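Local coordinates for uncharacterized protein (Bacteroides ovatus CL02T12C04, PDB 6PTM) that probably acts as an exo-carrageenase of glycoside hydrolase family 42, removing sugar units from the ends of carrageenan chains, at residues G65-K70 against L146-V151; W612-V617 against T640-N645. All coordinates share one frame; numbering follows the deposited sequence.

Contact 1 (G65-K70 against L146-V151)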
loop_
_atom_site.group_PDB
_atom_site.type_symbol
_atom_site.label_atom_id
_atom_site.label_comp_id
_atom_site.label_asym_id
_atom_site.label_seq_id
_atom_site.Cartn_x
_atom_site.Cartn_y
_atom_site.Cartn_z
ATOM N N GLY A 65 22.795 2.628 30.721
ATOM C CA GLY A 65 21.595 3.375 30.295
ATOM C C GLY A 65 21.387 3.416 28.775
ATOM O O GLY A 65 20.569 4.217 28.322
ATOM N N ILE A 66 22.070 2.594 27.984
ATOM C CA ILE A 66 21.824 2.539 26.512
ATOM C C ILE A 66 20.481 1.828 26.261
ATOM O O ILE A 66 20.266 0.746 26.819
ATOM C CB ILE A 66 23.009 1.861 25.793
ATOM C CG1 ILE A 66 24.289 2.707 25.908
ATOM C CG2 ILE A 66 22.672 1.589 24.330
ATOM C CD1 ILE A 66 25.563 1.977 25.528
ATOM N N ASN A 67 19.641 2.384 25.388
ATOM C CA ASN A 67 18.418 1.710 24.886
ATOM C C ASN A 67 18.828 0.574 23.933
ATOM O O ASN A 67 19.173 0.867 22.738
ATOM C CB ASN A 67 17.482 2.686 24.155
ATOM C CG ASN A 67 16.157 2.049 23.799
ATOM O OD1 ASN A 67 16.066 0.812 23.787
ATOM N ND2 ASN A 67 15.131 2.853 23.534
ATOM N N THR A 68 18.759 -0.684 24.397
ATOM C CA THR A 68 19.206 -1.876 23.630
ATOM C C THR A 68 18.016 -2.533 22.913
ATOM O O THR A 68 18.115 -3.726 22.581
ATOM C CB THR A 68 19.884 -2.927 24.521
ATOM O OG1 THR A 68 19.038 -3.189 25.638
ATOM C CG2 THR A 68 21.234 -2.493 25.013
ATOM N N LEU A 69 16.922 -1.818 22.669
ATOM C CA LEU A 69 15.741 -2.411 21.977
ATOM C C LEU A 69 16.178 -3.099 20.673
ATOM O O LEU A 69 15.741 -4.230 20.410
ATOM C CB LEU A 69 14.675 -1.343 21.718
ATOM C CG LEU A 69 13.461 -1.798 20.922
ATOM C CD1 LEU A 69 12.699 -2.916 21.654
ATOM C CD2 LEU A 69 12.543 -0.608 20.670
ATOM N N LYS A 70 17.016 -2.445 19.879
ATOM C CA LYS A 70 17.380 -2.957 18.534
ATOM C C LYS A 70 18.061 -4.330 18.694
ATOM O O LYS A 70 17.612 -5.268 18.069
ATOM C CB LYS A 70 18.256 -1.910 17.862
ATOM C CG LYS A 70 18.693 -2.239 16.456
ATOM C CD LYS A 70 19.430 -1.084 15.828
ATOM C CE LYS A 70 19.988 -1.471 14.479
ATOM N NZ LYS A 70 20.541 -0.298 13.776
ATOM N N LEU A 146 19.831 7.623 18.642
ATOM C CA LEU A 146 18.681 8.480 18.966
ATOM C C LEU A 146 17.765 7.730 19.913
ATOM O O LEU A 146 17.684 6.501 19.836
ATOM C CB LEU A 146 17.963 8.827 17.670
ATOM C CG LEU A 146 18.778 9.690 16.718
ATOM C CD1 LEU A 146 17.980 9.965 15.456
ATOM C CD2 LEU A 146 19.199 10.989 17.399
ATOM N N PRO A 147 17.035 8.466 20.779
ATOM C CA PRO A 147 15.967 7.871 21.562
ATOM C C PRO A 147 14.930 7.194 20.659
ATOM O O PRO A 147 14.581 7.740 19.580
ATOM C CB PRO A 147 15.306 9.064 22.282
ATOM C CG PRO A 147 16.339 10.192 22.237
ATOM C CD PRO A 147 17.153 9.931 20.979
ATOM N N THR A 148 14.380 6.073 21.122
ATOM C CA THR A 148 13.356 5.318 20.363
ATOM C C THR A 148 12.435 4.649 21.376
ATOM O O THR A 148 12.906 4.222 22.419
ATOM C CB THR A 148 14.022 4.361 19.360
ATOM O OG1 THR A 148 13.031 3.989 18.407
ATOM C CG2 THR A 148 14.605 3.125 20.003
ATOM N N PRO A 149 11.102 4.650 21.139
ATOM C CA PRO A 149 10.142 4.163 22.134
ATOM C C PRO A 149 10.074 2.635 22.178
ATOM O O PRO A 149 10.294 1.999 21.158
ATOM C CB PRO A 149 8.813 4.718 21.669
ATOM C CG PRO A 149 8.984 4.829 20.159
ATOM C CD PRO A 149 10.437 5.212 19.951
ATOM N N VAL A 150 9.851 2.097 23.373
ATOM C CA VAL A 150 9.422 0.698 23.589
ATOM C C VAL A 150 7.897 0.788 23.590
ATOM O O VAL A 150 7.340 1.185 24.610
ATOM C CB VAL A 150 10.000 0.105 24.891
ATOM C CG1 VAL A 150 9.551 -1.326 25.110
ATOM C CG2 VAL A 150 11.527 0.151 24.910
ATOM N N VAL A 151 7.272 0.497 22.443
ATOM C CA VAL A 151 5.819 0.739 22.208
ATOM C C VAL A 151 5.002 -0.320 22.953
ATOM O O VAL A 151 5.104 -1.506 22.637
ATOM C CB VAL A 151 5.463 0.762 20.705
ATOM C CG1 VAL A 151 3.981 0.984 20.507
ATOM C CG2 VAL A 151 6.275 1.815 19.947
HETATM O O HOH W 1 15.542 5.537 23.809
#
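Asn67 faces Thr148 where a helix-to-helix turn meets an extended loop at the protein surface. The turn links helix 44-63 to helix 69-90. The loop follows helix 109-139 and runs on toward strand 157-159.

The motif on the turn is an Asx turn. Asn67 OD1 accepts a hydrogen bond from the backbone N of Leu69 at 3.0 Å, with an N-H...O angle of 156°. The donor is tilted 26° from the amide plane. This bond sits at the start of helix 69-90 and fixes the rotation of the amide. CG of Asn67 lies anti to its own backbone N (chi1 -173°), which carries the amide across to the loop.

The other half of the amide serves the loop. Asn67 ND2 donates to water 1 at 2.7 Å. The same water accepts a hydrogen bond from the backbone N of Thr148 at 3.0 Å and so bridges the two segments. Asn67 ND2 also comes within 2.8 Å of Thr148 O. The two side chains cross at about a right angle. With an alanine here, the backbone N of Leu69 is likely to lose this acceptor and the water its link to the turn.

Leu69 makes the apolar part of the contact. Its CD2 rests 4.4 Å from Val150 CG2 and 4.3 Å from Thr148 CG2. Ile545 of helix 534-549 packs on Leu69, and its carbonyl oxygen accepts a hydrogen bond from Thr148 OG1. The loop is thus tied to a further helix as well.

The closest touch of the leucine is with the loop backbone: Leu69 CD2 lies 3.5 Å from Pro149 O.

Contact 2 (W612-V617 against T640-N645)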
loop_
_atom_site.group_PDB
_atom_site.type_symbol
_atom_site.label_atom_id
_atom_site.label_comp_id
_atom_site.label_asym_id
_atom_site.label_seq_id
_atom_site.Cartn_x
_atom_site.Cartn_y
_atom_site.Cartn_z
ATOM N N TRP A 612 -1.220 23.317 -4.267
ATOM C CA TRP A 612 -0.287 22.997 -5.360
ATOM C C TRP A 612 -0.134 24.197 -6.295
ATOM O O TRP A 612 -0.918 25.163 -6.188
ATOM C CB TRP A 612 -0.772 21.756 -6.109
ATOM C CG TRP A 612 -2.170 21.906 -6.621
ATOM C CD1 TRP A 612 -2.581 22.611 -7.709
ATOM C CD2 TRP A 612 -3.338 21.283 -6.082
ATOM N NE1 TRP A 612 -3.931 22.476 -7.876
ATOM C CE2 TRP A 612 -4.421 21.662 -6.896
ATOM C CE3 TRP A 612 -3.567 20.441 -4.990
ATOM C CZ2 TRP A 612 -5.711 21.212 -6.669
ATOM C CZ3 TRP A 612 -4.843 19.985 -4.769
ATOM C CH2 TRP A 612 -5.900 20.394 -5.584
ATOM N N ASP A 613 0.863 24.132 -7.170
ATOM C CA ASP A 613 1.250 25.256 -8.060
ATOM C C ASP A 613 0.736 24.940 -9.464
ATOM O O ASP A 613 0.525 25.851 -10.257
ATOM C CB ASP A 613 2.772 25.442 -8.055
ATOM C CG ASP A 613 3.391 25.636 -6.696
ATOM O OD1 ASP A 613 2.748 26.309 -5.898
ATOM O OD2 ASP A 613 4.534 25.087 -6.445
ATOM N N ALA A 614 0.572 23.666 -9.815
ATOM C CA ALA A 614 0.098 23.335 -11.167
ATOM C C ALA A 614 -0.535 21.952 -11.216
ATOM O O ALA A 614 -0.097 21.081 -10.446
ATOM C CB ALA A 614 1.245 23.430 -12.154
ATOM N N ILE A 615 -1.500 21.808 -12.130
ATOM C CA ILE A 615 -2.038 20.507 -12.597
ATOM C C ILE A 615 -1.428 20.217 -13.974
ATOM O O ILE A 615 -1.442 21.101 -14.873
ATOM C CB ILE A 615 -3.578 20.555 -12.583
ATOM C CG1 ILE A 615 -4.106 20.716 -11.150
ATOM C CG2 ILE A 615 -4.184 19.360 -13.314
ATOM C CD1 ILE A 615 -5.618 20.986 -11.068
ATOM N N VAL A 616 -0.967 18.988 -14.172
ATOM C CA VAL A 616 -0.487 18.548 -15.501
ATOM C C VAL A 616 -1.545 17.605 -16.057
ATOM O O VAL A 616 -2.066 16.797 -15.294
ATOM C CB VAL A 616 0.934 17.958 -15.454
ATOM C CG1 VAL A 616 1.897 18.931 -14.809
ATOM C CG2 VAL A 616 1.005 16.616 -14.764
ATOM N N VAL A 617 -1.899 17.778 -17.328
ATOM C CA VAL A 617 -2.906 16.935 -18.021
ATOM C C VAL A 617 -2.219 16.309 -19.230
ATOM O O VAL A 617 -1.848 17.042 -20.179
ATOM C CB VAL A 617 -4.182 17.703 -18.406
ATOM C CG1 VAL A 617 -5.187 16.741 -19.035
ATOM C CG2 VAL A 617 -4.792 18.436 -17.225
ATOM N N THR A 640 -2.556 27.232 -12.406
ATOM C CA THR A 640 -1.779 26.910 -13.618
ATOM C C THR A 640 -2.137 25.507 -14.074
ATOM O O THR A 640 -2.052 24.569 -13.262
ATOM C CB THR A 640 -0.276 27.024 -13.356
ATOM O OG1 THR A 640 -0.004 28.374 -12.978
ATOM C CG2 THR A 640 0.547 26.610 -14.550
ATOM N N VAL A 641 -2.493 25.371 -15.338
ATOM C CA VAL A 641 -2.751 24.060 -15.974
ATOM C C VAL A 641 -1.819 23.915 -17.168
ATOM O O VAL A 641 -1.770 24.834 -18.018
ATOM C CB VAL A 641 -4.216 23.901 -16.389
ATOM C CG1 VAL A 641 -4.411 22.605 -17.129
ATOM C CG2 VAL A 641 -5.166 24.013 -15.207
ATOM N N ILE A 642 -1.112 22.784 -17.205
ATOM C CA ILE A 642 -0.160 22.414 -18.283
ATOM C C ILE A 642 -0.753 21.203 -18.971
ATOM O O ILE A 642 -0.918 20.172 -18.311
ATOM C CB ILE A 642 1.262 22.161 -17.750
ATOM C CG1 ILE A 642 1.825 23.385 -17.025
ATOM C CG2 ILE A 642 2.176 21.721 -18.885
ATOM C CD1 ILE A 642 2.916 23.056 -16.056
ATOM N N ILE A 643 -1.092 21.350 -20.242
ATOM C CA ILE A 643 -1.891 20.338 -20.981
ATOM C C ILE A 643 -1.208 20.069 -22.310
ATOM O O ILE A 643 -0.603 21.032 -22.871
ATOM C CB ILE A 643 -3.364 20.763 -21.142
ATOM C CG1 ILE A 643 -4.231 19.634 -21.704
ATOM C CG2 ILE A 643 -3.518 22.030 -21.968
ATOM C CD1 ILE A 643 -5.697 19.821 -21.419
ATOM N N ASP A 644 -1.264 18.809 -22.747
ATOM C CA ASP A 644 -0.677 18.387 -24.041
ATOM C C ASP A 644 -1.718 18.645 -25.135
ATOM O O ASP A 644 -2.743 19.253 -24.834
ATOM C CB ASP A 644 -0.108 16.972 -23.998
ATOM C CG ASP A 644 -1.111 15.859 -23.795
ATOM O OD1 ASP A 644 -2.296 16.148 -23.842
ATOM O OD2 ASP A 644 -0.682 14.703 -23.571
ATOM N N ASN A 645 -1.429 18.249 -26.368
ATOM C CA ASN A 645 -2.318 18.507 -27.534
ATOM C C ASN A 645 -3.407 17.430 -27.598
ATOM O O ASN A 645 -4.417 17.669 -28.234
ATOM C CB ASN A 645 -1.514 18.607 -28.832
ATOM C CG ASN A 645 -0.671 19.862 -28.872
ATOM O OD1 ASN A 645 0.548 19.783 -29.001
ATOM N ND2 ASN A 645 -1.298 21.007 -28.687
#
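Val617 and Ile643 both set a branch anti to the backbone N: CG1 of Val617 at chi1 -177°, CG1 of Ile643 at chi1 -171°. Since the two residues are paired in register on one face, the side chains lie side by side and point the same way. They belong to a beta-alpha-beta unit, in which strands 614-617 and 640-643 run parallel and helix 625-636 makes the crossover. Both strands are inside a five-stranded parallel sheet, between strands 564-567 and 667-670.

Four backbone hydrogen bonds join the pair. Ile615 uses both its groups: N donates to Thr640 O, and O accepts from Ile642 N at 2.9 Å. Val617 repeats the pattern two residues on. Its N donates to Ile642 O at 2.8 Å, and its O accepts from Asp644 N at 3.2 Å. The last bond is the longest and the most bent at the hydrogen, with an N-H...O angle of 148°. It lies just past the end of the second strand. The carboxylate of Asp644 turns to other partners, among them Ser647 OG and the backbone N of Lys619.

Side chains pack on both faces. Ile615, Val617, Val641 and Ile643 share the face met by helix 625-636, where Tyr634 touches Ile615 and Val641. Val617 CG2 reaches back to Val641 CG1 at 4.2 Å. On the other face, Ala614 CB meets Ile642 CD1 at 4.3 Å, and Val616 CG1 approaches Ile642 CB.

The tightest apolar touch is Val617 CB against Ile643 CG1 at 3.8 Å, with Ile643 CD1 also 3.9 Å from Val617 CG1.

How the contacts relate
Contact 1 is a surface contact and contact 2 is buried. They share no helix or strand. Their centres lie about 46 Å apart, and their nearest atoms about 30 Å. Contact 1 comes first along the chain and is complete before contact 2 begins. It brings an irregular loop against the turn that starts a helix, across an intervening stretch that is mostly helical. An amide side chain, a water and one leucine carry it. Contact 2 pairs neighbouring strands of a parallel sheet. There all the hydrogen bonds between the two segments are backbone to backbone, and branched aliphatic side chains fill both faces. It buries about twice the surface, 409 against 206 Å².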